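Local coordinates for Mgp-operon protein 3 (Mycoplasma pneumoniae, PDB 6RJ1), which probably takes part in host-cell adhesion as a membrane-anchored, extracellular protein acting together with the adhesin P1, at residues Asn211-Thr219 / Gly603-Leu611; Trp579-Gly590 / Phe679-Thr690. All blocks are in the same frame, centred on the assembly; numbering follows the deposited sequence.

Contact 1. Residues Asn211-Thr219 / Gly603-Leu611; sequences NNPGPKAVT and GPINGLFTL
The methyl group of Ala217 lies on the ring of Pro604, with CB of Ala217 3.6 Å from CB of Pro604. Both side chains set out toward the opposite segment. Farther along, CG2 of Thr219 reaches the same proline at a slant, 4.0 Å from CG of Pro604. The hydroxyl of this threonine serves another neighbour, the carbonyl of Val185.

A second apolar patch forms round Pro213. Ile605 carries CG1 opposite its backbone N (chi1 -164°), which brings CD1 to 3.9 Å from CD of Pro213. Phe609 meets the same proline at CB, with CE1 of Phe609 4.1 Å from CB of Pro213. The carbonyl O of Pro213 meets the rim of the ring, close to its plane, 3.3 Å from CE1 of Phe609.

Segment 603-611 belongs to the MgpC adhesin region, assigned to the beta-propeller clan. It ends in a weakly bonded strand, about 609-611, which pairs with 614-616, whereas 211-219 leads from helix 200-203 into strand 220-222. The first loop is folded by two successive turns: an Asx turn, in which OD1 of Asn212 accepts from N of Gly214 at 3.0 Å, and a type I turn from Gly214 to Ala217. The other end of the Asn212 amide is spoken for as well, since ND2 donates to the carbonyl of Gln635. A water bridges the segments, donating to O of Val218 (3.2 Å) and more weakly to O of Asn606. Helix 187-192 packs against 211-219: Pro215 rests on Asp188, and Lys216 forms a salt bridge with the same aspartate.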
loop_
_atom_site.group_PDB
_atom_site.type_symbol
_atom_site.label_atom_id
_atom_site.label_comp_id
_atom_site.label_asym_id
_atom_site.label_seq_id
_atom_site.Cartn_x
_atom_site.Cartn_y
_atom_site.Cartn_z
ATOM N N ASN A 211 -5.461 -29.325 -20.940
ATOM C CA ASN A 211 -5.927 -28.289 -21.868
ATOM C C ASN A 211 -5.287 -26.912 -21.644
ATOM O O ASN A 211 -5.814 -25.922 -22.154
ATOM C CB ASN A 211 -7.462 -28.198 -21.882
ATOM C CG ASN A 211 -8.148 -29.492 -22.217
ATOM O OD1 ASN A 211 -7.927 -30.083 -23.280
ATOM N ND2 ASN A 211 -8.994 -29.959 -21.309
ATOM N N ASN A 212 -4.144 -26.842 -20.923
ATOM C CA ASN A 212 -3.455 -25.569 -20.695
ATOM C C ASN A 212 -2.793 -25.160 -22.005
ATOM O O ASN A 212 -1.950 -25.903 -22.517
ATOM C CB ASN A 212 -2.439 -25.659 -19.565
ATOM C CG ASN A 212 -1.923 -24.321 -19.098
ATOM O OD1 ASN A 212 -1.242 -23.591 -19.827
ATOM N ND2 ASN A 212 -2.221 -23.976 -17.862
ATOM N N PRO A 213 -3.209 -24.014 -22.601
ATOM C CA PRO A 213 -2.645 -23.614 -23.897
ATOM C C PRO A 213 -1.382 -22.741 -23.826
ATOM O O PRO A 213 -0.925 -22.270 -24.867
ATOM C CB PRO A 213 -3.806 -22.845 -24.523
ATOM C CG PRO A 213 -4.454 -22.183 -23.368
ATOM C CD PRO A 213 -4.223 -23.036 -22.149
ATOM N N GLY A 214 -0.843 -22.517 -22.624
ATOM C CA GLY A 214 0.317 -21.655 -22.446
ATOM C C GLY A 214 1.583 -22.324 -21.960
ATOM O O GLY A 214 2.004 -22.054 -20.832
ATOM N N PRO A 215 2.271 -23.143 -22.801
ATOM C CA PRO A 215 3.532 -23.759 -22.344
ATOM C C PRO A 215 4.638 -22.731 -22.101
ATOM O O PRO A 215 5.518 -22.961 -21.273
ATOM C CB PRO A 215 3.898 -24.705 -23.495
ATOM C CG PRO A 215 3.223 -24.155 -24.680
ATOM C CD PRO A 215 1.951 -23.556 -24.186
ATOM N N LYS A 216 4.571 -21.596 -22.821
ATOM C CA LYS A 216 5.544 -20.509 -22.764
ATOM C C LYS A 216 5.228 -19.456 -21.700
ATOM O O LYS A 216 5.968 -18.476 -21.593
ATOM C CB LYS A 216 5.745 -19.863 -24.157
ATOM C CG LYS A 216 6.192 -20.827 -25.259
ATOM C CD LYS A 216 7.505 -21.569 -24.974
ATOM C CE LYS A 216 7.758 -22.625 -26.031
ATOM N NZ LYS A 216 8.953 -23.448 -25.715
ATOM N N ALA A 217 4.166 -19.667 -20.896
ATOM C CA ALA A 217 3.782 -18.749 -19.818
ATOM C C ALA A 217 4.884 -18.666 -18.753
ATOM O O ALA A 217 5.347 -19.692 -18.249
ATOM C CB ALA A 217 2.465 -19.180 -19.194
ATOM N N VAL A 218 5.347 -17.437 -18.477
ATOM C CA VAL A 218 6.444 -17.145 -17.552
ATOM C C VAL A 218 6.033 -17.414 -16.101
ATOM O O VAL A 218 4.985 -16.957 -15.649
ATOM C CB VAL A 218 7.027 -15.721 -17.780
ATOM C CG1 VAL A 218 8.152 -15.422 -16.806
ATOM C CG2 VAL A 218 7.519 -15.553 -19.222
ATOM N N THR A 219 6.874 -18.190 -15.392
ATOM C CA THR A 219 6.698 -18.624 -14.004
ATOM C C THR A 219 7.114 -17.582 -12.947
ATOM O O THR A 219 6.834 -17.774 -11.759
ATOM C CB THR A 219 7.426 -19.952 -13.776
ATOM O OG1 THR A 219 8.834 -19.753 -13.929
ATOM C CG2 THR A 219 6.937 -21.053 -14.690
ATOM N N GLY A 603 -1.497 -21.623 -11.287
ATOM C CA GLY A 603 -0.212 -21.428 -11.945
ATOM C C GLY A 603 -0.306 -20.602 -13.206
ATOM O O GLY A 603 -1.388 -20.108 -13.536
ATOM N N PRO A 604 0.812 -20.438 -13.948
ATOM C CA PRO A 604 0.777 -19.597 -15.164
ATOM C C PRO A 604 -0.127 -20.100 -16.300
ATOM O O PRO A 604 -0.451 -21.287 -16.367
ATOM C CB PRO A 604 2.249 -19.526 -15.597
ATOM C CG PRO A 604 3.037 -20.000 -14.444
ATOM C CD PRO A 604 2.170 -20.952 -13.689
ATOM N N ILE A 605 -0.549 -19.174 -17.184
ATOM C CA ILE A 605 -1.402 -19.438 -18.351
ATOM C C ILE A 605 -1.243 -18.343 -19.415
ATOM O O ILE A 605 -1.186 -18.643 -20.605
ATOM C CB ILE A 605 -2.905 -19.700 -17.971
ATOM C CG1 ILE A 605 -3.685 -20.367 -19.142
ATOM C CG2 ILE A 605 -3.622 -18.439 -17.437
ATOM C CD1 ILE A 605 -4.833 -21.236 -18.746
ATOM N N ASN A 606 -1.187 -17.082 -18.979
ATOM C CA ASN A 606 -1.099 -15.914 -19.844
ATOM C C ASN A 606 0.291 -15.683 -20.409
ATOM O O ASN A 606 1.305 -15.996 -19.784
ATOM C CB ASN A 606 -1.635 -14.663 -19.130
ATOM C CG ASN A 606 -3.093 -14.767 -18.743
ATOM O OD1 ASN A 606 -3.882 -15.499 -19.346
ATOM N ND2 ASN A 606 -3.487 -14.041 -17.720
ATOM N N GLY A 607 0.292 -15.132 -21.608
ATOM C CA GLY A 607 1.465 -14.803 -22.399
ATOM C C GLY A 607 1.009 -14.378 -23.776
ATOM O O GLY A 607 -0.195 -14.231 -23.996
ATOM N N LEU A 608 1.952 -14.199 -24.714
ATOM C CA LEU A 608 1.604 -13.793 -26.070
ATOM C C LEU A 608 0.963 -14.932 -26.863
ATOM O O LEU A 608 1.586 -15.970 -27.072
ATOM C CB LEU A 608 2.809 -13.187 -26.816
ATOM C CG LEU A 608 2.503 -12.536 -28.179
ATOM C CD1 LEU A 608 2.152 -11.072 -28.031
ATOM C CD2 LEU A 608 3.665 -12.689 -29.123
ATOM N N PHE A 609 -0.299 -14.724 -27.280
ATOM C CA PHE A 609 -1.075 -15.648 -28.108
ATOM C C PHE A 609 -1.323 -14.964 -29.454
ATOM O O PHE A 609 -1.978 -13.918 -29.501
ATOM C CB PHE A 609 -2.396 -16.044 -27.421
ATOM C CG PHE A 609 -2.235 -16.975 -26.242
ATOM C CD1 PHE A 609 -2.213 -18.355 -26.420
ATOM C CD2 PHE A 609 -2.141 -16.476 -24.948
ATOM C CE1 PHE A 609 -2.078 -19.215 -25.330
ATOM C CE2 PHE A 609 -1.995 -17.335 -23.856
ATOM C CZ PHE A 609 -1.972 -18.701 -24.052
ATOM N N THR A 610 -0.700 -15.486 -30.521
ATOM C CA THR A 610 -0.829 -14.894 -31.853
ATOM C C THR A 610 -1.945 -15.556 -32.642
ATOM O O THR A 610 -1.741 -16.579 -33.309
ATOM C CB THR A 610 0.507 -14.838 -32.610
ATOM O OG1 THR A 610 1.147 -16.115 -32.561
ATOM C CG2 THR A 610 1.430 -13.751 -32.082
ATOM N N LEU A 611 -3.144 -14.959 -32.541
ATOM C CA LEU A 611 -4.342 -15.389 -33.255
ATOM C C LEU A 611 -4.183 -14.813 -34.670
ATOM O O LEU A 611 -4.297 -13.607 -34.831
ATOM C CB LEU A 611 -5.619 -14.823 -32.571
ATOM C CG LEU A 611 -5.963 -15.320 -31.159
ATOM C CD1 LEU A 611 -5.469 -14.348 -30.097
ATOM C CD2 LEU A 611 -7.463 -15.495 -31.003
HETATM O O HOH W 1 2.324 -15.447 -16.505
#

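Contact 2. Residues Trp579-Gly590 / Phe679-Thr690; sequences WSTTAGLDSDGG and FKLNEERLPSRT
The guanidinium of Arg689 has the methyl of Ala583 over one face, displaced toward the rim, and the carbonyl O of Thr581 at its edge. Two donors converge on that oxygen: NE of Arg689 reaches O of Thr581 at 2.8 Å, lying close to the line of the C=O bond though its N-H is bent (145°), while NH1 of Arg689 is also 2.8 Å from O of Thr581 but stands above the carbonyl plane. Bends at chi2 (72°) and chi3 (57°) fold the arginine back into this position, and NH2 binds the carbonyl of Asn597, which further fixes the plane.

The other flat group, the ring of Phe679, takes CD1 of Leu585 at its edge. The leucine's second methyl comes in obliquely, with CD2 of Leu585 3.7 Å from CE2 of Phe679, and the same CD2 lies 3.8 Å from CD1 of Leu686.

Beside the arginine, OG1 of Thr581 accepts from N of Arg689 (2.9 Å) and shares a hydrogen bond with OG1 of Thr690 (2.7 Å). A water accepts from both Thr581 N and Ser688 OG. Midway, N of Ala583 donates to O of Pro687 at 3.1 Å, and CB of Ala583 touches CD of Pro687.

A type I turn spans Gly584 to Ser587; OG of Ser688 closes an ST turn by accepting from N of Thr690, and also accepts from N of Asp691. The two segments are irregular loops of the MgpC adhesin region, held by side-chain-to-backbone bonds and one backbone bond, joining the connection from strand 575-577 to helix 591-595 with the one that enters strand 693-699.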
loop_
_atom_site.group_PDB
_atom_site.type_symbol
_atom_site.label_atom_id
_atom_site.label_comp_id
_atom_site.label_asym_id
_atom_site.label_seq_id
_atom_site.Cartn_x
_atom_site.Cartn_y
_atom_site.Cartn_z
ATOM N N TRP A 579 2.934 -15.074 -11.452
ATOM C CA TRP A 579 2.358 -15.122 -12.794
ATOM C C TRP A 579 1.100 -14.266 -12.899
ATOM O O TRP A 579 0.452 -13.982 -11.881
ATOM C CB TRP A 579 2.061 -16.576 -13.209
ATOM C CG TRP A 579 1.129 -17.274 -12.264
ATOM C CD1 TRP A 579 -0.235 -17.242 -12.284
ATOM C CD2 TRP A 579 1.500 -18.028 -11.101
ATOM N NE1 TRP A 579 -0.736 -17.921 -11.202
ATOM C CE2 TRP A 579 0.307 -18.417 -10.458
ATOM C CE3 TRP A 579 2.730 -18.404 -10.530
ATOM C CZ2 TRP A 579 0.305 -19.200 -9.297
ATOM C CZ3 TRP A 579 2.726 -19.140 -9.356
ATOM C CH2 TRP A 579 1.526 -19.558 -8.770
ATOM N N SER A 580 0.745 -13.885 -14.138
ATOM C CA SER A 580 -0.441 -13.102 -14.473
ATOM C C SER A 580 -1.710 -13.916 -14.166
ATOM O O SER A 580 -1.809 -15.089 -14.567
ATOM C CB SER A 580 -0.408 -12.730 -15.954
ATOM O OG SER A 580 -1.652 -12.211 -16.396
ATOM N N THR A 581 -2.665 -13.295 -13.450
ATOM C CA THR A 581 -3.930 -13.939 -13.080
ATOM C C THR A 581 -5.131 -13.301 -13.774
ATOM O O THR A 581 -6.250 -13.389 -13.267
ATOM C CB THR A 581 -4.107 -13.965 -11.572
ATOM O OG1 THR A 581 -4.121 -12.628 -11.077
ATOM C CG2 THR A 581 -3.069 -14.812 -10.875
ATOM N N THR A 582 -4.903 -12.673 -14.935
ATOM C CA THR A 582 -5.951 -12.014 -15.706
ATOM C C THR A 582 -6.944 -13.045 -16.238
ATOM O O THR A 582 -6.530 -14.080 -16.759
ATOM C CB THR A 582 -5.321 -11.145 -16.804
ATOM O OG1 THR A 582 -4.418 -10.231 -16.180
ATOM C CG2 THR A 582 -6.353 -10.376 -17.623
ATOM N N ALA A 583 -8.248 -12.759 -16.091
ATOM C CA ALA A 583 -9.349 -13.595 -16.564
ATOM C C ALA A 583 -9.201 -13.843 -18.061
ATOM O O ALA A 583 -8.828 -12.929 -18.797
ATOM C CB ALA A 583 -10.672 -12.900 -16.285
ATOM N N GLY A 584 -9.483 -15.072 -18.487
ATOM C CA GLY A 584 -9.389 -15.491 -19.883
ATOM C C GLY A 584 -10.260 -14.701 -20.841
ATOM O O GLY A 584 -11.242 -14.079 -20.423
ATOM N N LEU A 585 -9.900 -14.715 -22.139
ATOM C CA LEU A 585 -10.640 -14.008 -23.188
ATOM C C LEU A 585 -12.063 -14.548 -23.349
ATOM O O LEU A 585 -12.981 -13.802 -23.689
ATOM C CB LEU A 585 -9.891 -14.081 -24.527
ATOM C CG LEU A 585 -8.651 -13.204 -24.659
ATOM C CD1 LEU A 585 -7.837 -13.599 -25.872
ATOM C CD2 LEU A 585 -9.008 -11.732 -24.739
ATOM N N ASP A 586 -12.231 -15.839 -23.062
ATOM C CA ASP A 586 -13.469 -16.609 -23.142
ATOM C C ASP A 586 -14.283 -16.606 -21.833
ATOM O O ASP A 586 -15.190 -17.430 -21.687
ATOM C CB ASP A 586 -13.131 -18.056 -23.553
ATOM C CG ASP A 586 -12.273 -18.802 -22.544
ATOM O OD1 ASP A 586 -11.280 -18.213 -22.048
ATOM O OD2 ASP A 586 -12.584 -19.968 -22.256
ATOM N N SER A 587 -13.979 -15.691 -20.890
ATOM C CA SER A 587 -14.717 -15.609 -19.628
ATOM C C SER A 587 -16.172 -15.252 -19.881
ATOM O O SER A 587 -16.474 -14.522 -20.832
ATOM C CB SER A 587 -14.113 -14.549 -18.716
ATOM O OG SER A 587 -12.782 -14.855 -18.354
ATOM N N ASP A 588 -17.070 -15.761 -19.022
ATOM C CA ASP A 588 -18.491 -15.446 -19.097
ATOM C C ASP A 588 -18.713 -14.004 -18.629
ATOM O O ASP A 588 -17.866 -13.449 -17.917
ATOM C CB ASP A 588 -19.327 -16.446 -18.280
ATOM C CG ASP A 588 -19.369 -17.837 -18.877
ATOM O OD1 ASP A 588 -19.668 -17.960 -20.095
ATOM O OD2 ASP A 588 -19.117 -18.808 -18.131
ATOM N N GLY A 589 -19.816 -13.407 -19.075
ATOM C CA GLY A 589 -20.165 -12.025 -18.775
ATOM C C GLY A 589 -20.525 -11.743 -17.334
ATOM O O GLY A 589 -20.966 -12.632 -16.604
ATOM N N GLY A 590 -20.342 -10.490 -16.947
ATOM C CA GLY A 590 -20.675 -10.011 -15.615
ATOM C C GLY A 590 -19.474 -9.934 -14.713
ATOM O O GLY A 590 -18.490 -10.639 -14.946
ATOM N N PHE A 679 -12.570 -9.821 -26.792
ATOM C CA PHE A 679 -12.880 -9.512 -28.187
ATOM C C PHE A 679 -14.387 -9.660 -28.456
ATOM O O PHE A 679 -14.810 -10.388 -29.364
ATOM C CB PHE A 679 -11.990 -10.319 -29.150
ATOM C CG PHE A 679 -10.521 -9.990 -29.029
ATOM C CD1 PHE A 679 -9.990 -8.859 -29.639
ATOM C CD2 PHE A 679 -9.671 -10.798 -28.288
ATOM C CE1 PHE A 679 -8.631 -8.546 -29.511
ATOM C CE2 PHE A 679 -8.313 -10.489 -28.164
ATOM C CZ PHE A 679 -7.802 -9.364 -28.773
ATOM N N LYS A 680 -15.188 -8.953 -27.635
ATOM C CA LYS A 680 -16.648 -8.912 -27.674
ATOM C C LYS A 680 -17.118 -7.480 -27.971
ATOM O O LYS A 680 -16.452 -6.530 -27.553
ATOM C CB LYS A 680 -17.221 -9.388 -26.329
ATOM C CG LYS A 680 -16.925 -10.845 -26.000
ATOM C CD LYS A 680 -17.544 -11.274 -24.673
ATOM C CE LYS A 680 -17.945 -12.733 -24.669
ATOM N NZ LYS A 680 -16.775 -13.651 -24.651
ATOM N N LEU A 681 -18.259 -7.313 -28.685
ATOM C CA LEU A 681 -18.781 -5.972 -28.998
ATOM C C LEU A 681 -19.087 -5.182 -27.723
ATOM O O LEU A 681 -18.755 -3.995 -27.645
ATOM C CB LEU A 681 -19.963 -6.013 -29.974
ATOM C CG LEU A 681 -19.550 -6.007 -31.441
ATOM C CD1 LEU A 681 -20.056 -7.242 -32.166
ATOM C CD2 LEU A 681 -20.000 -4.743 -32.128
ATOM N N ASN A 682 -19.626 -5.876 -26.694
ATOM C CA ASN A 682 -19.839 -5.350 -25.334
ATOM C C ASN A 682 -18.490 -5.545 -24.627
ATOM O O ASN A 682 -18.339 -6.445 -23.793
ATOM C CB ASN A 682 -20.994 -6.077 -24.588
ATOM C CG ASN A 682 -21.384 -7.444 -25.141
ATOM O OD1 ASN A 682 -22.190 -7.552 -26.077
ATOM N ND2 ASN A 682 -20.805 -8.504 -24.575
ATOM N N GLU A 683 -17.488 -4.748 -25.047
ATOM C CA GLU A 683 -16.114 -4.820 -24.568
ATOM C C GLU A 683 -16.022 -4.645 -23.062
ATOM O O GLU A 683 -16.483 -3.637 -22.517
ATOM C CB GLU A 683 -15.220 -3.814 -25.310
ATOM C CG GLU A 683 -13.736 -4.067 -25.117
ATOM C CD GLU A 683 -12.847 -3.136 -25.909
ATOM O OE1 GLU A 683 -12.630 -1.985 -25.459
ATOM O OE2 GLU A 683 -12.355 -3.567 -26.976
ATOM N N GLU A 684 -15.456 -5.664 -22.399
ATOM C CA GLU A 684 -15.251 -5.701 -20.957
ATOM C C GLU A 684 -13.786 -5.863 -20.641
ATOM O O GLU A 684 -13.102 -6.654 -21.293
ATOM C CB GLU A 684 -16.068 -6.829 -20.305
ATOM C CG GLU A 684 -17.419 -6.359 -19.781
ATOM C CD GLU A 684 -18.154 -7.349 -18.898
ATOM O OE1 GLU A 684 -18.251 -7.099 -17.673
ATOM O OE2 GLU A 684 -18.636 -8.375 -19.432
ATOM N N ARG A 685 -13.300 -5.103 -19.644
ATOM C CA ARG A 685 -11.919 -5.173 -19.189
ATOM C C ARG A 685 -11.763 -6.417 -18.351
ATOM O O ARG A 685 -12.548 -6.648 -17.433
ATOM C CB ARG A 685 -11.520 -3.930 -18.386
ATOM C CG ARG A 685 -10.021 -3.833 -18.150
ATOM C CD ARG A 685 -9.635 -2.595 -17.383
ATOM N NE ARG A 685 -10.128 -2.623 -16.005
ATOM C CZ ARG A 685 -10.083 -1.579 -15.181
ATOM N NH1 ARG A 685 -10.549 -1.684 -13.940
ATOM N NH2 ARG A 685 -9.563 -0.428 -15.584
ATOM N N LEU A 686 -10.766 -7.238 -18.700
ATOM C CA LEU A 686 -10.460 -8.484 -18.007
ATOM C C LEU A 686 -9.655 -8.174 -16.747
ATOM O O LEU A 686 -8.602 -7.532 -16.823
ATOM C CB LEU A 686 -9.735 -9.468 -18.930
ATOM C CG LEU A 686 -10.485 -9.878 -20.196
ATOM C CD1 LEU A 686 -9.562 -10.572 -21.164
ATOM C CD2 LEU A 686 -11.692 -10.737 -19.882
ATOM N N PRO A 687 -10.168 -8.548 -15.560
ATOM C CA PRO A 687 -9.453 -8.185 -14.334
ATOM C C PRO A 687 -8.349 -9.140 -13.915
ATOM O O PRO A 687 -8.426 -10.350 -14.157
ATOM C CB PRO A 687 -10.568 -8.137 -13.290
ATOM C CG PRO A 687 -11.574 -9.157 -13.771
ATOM C CD PRO A 687 -11.424 -9.276 -15.265
ATOM N N SER A 688 -7.330 -8.582 -13.256
ATOM C CA SER A 688 -6.251 -9.327 -12.642
ATOM C C SER A 688 -6.772 -9.645 -11.233
ATOM O O SER A 688 -7.588 -8.893 -10.680
ATOM C CB SER A 688 -4.981 -8.484 -12.561
ATOM O OG SER A 688 -4.047 -9.007 -11.630
ATOM N N ARG A 689 -6.340 -10.767 -10.671
ATOM C CA ARG A 689 -6.782 -11.139 -9.344
ATOM C C ARG A 689 -5.615 -11.097 -8.345
ATOM O O ARG A 689 -5.779 -11.518 -7.201
ATOM C CB ARG A 689 -7.464 -12.514 -9.393
ATOM C CG ARG A 689 -8.969 -12.500 -9.685
ATOM C CD ARG A 689 -9.348 -12.137 -11.118
ATOM N NE ARG A 689 -8.724 -13.021 -12.105
ATOM C CZ ARG A 689 -9.275 -14.137 -12.571
ATOM N NH1 ARG A 689 -8.631 -14.880 -13.460
ATOM N NH2 ARG A 689 -10.474 -14.519 -12.150
ATOM N N THR A 690 -4.440 -10.564 -8.774
ATOM C CA THR A 690 -3.227 -10.466 -7.947
ATOM C C THR A 690 -2.472 -9.144 -8.099
ATOM O O THR A 690 -1.694 -8.784 -7.216
ATOM C CB THR A 690 -2.266 -11.655 -8.193
ATOM O OG1 THR A 690 -1.991 -11.805 -9.591
ATOM C CG2 THR A 690 -2.750 -12.959 -7.571
HETATM O O HOH W 2 -2.228 -10.338 -12.981
#

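Overall arrangement
The centres of the two contacts are 15 Å apart, on the same side of the chain's centre. Their segments alternate in sequence: 211-219, 579-590, 603-611, then 679-690. They also touch, for ND2 of Asn606 in contact 1 probably donates to OG of Ser580 (2.9 Å) and to O of Thr582 in contact 2, while Trp579 packs against Gly603 and Pro604. Both contacts are flanked by strands of one mixed sheet: 220-222, following 211-219, pairs with 575-577, which precedes 579-590, and 549-563 pairs with both 575-577 and 693-699. Strand 609-611 pairs apart from it, with 614-616. Parts distant in sequence are thus knitted into one loop-rich region of this adhesion protein.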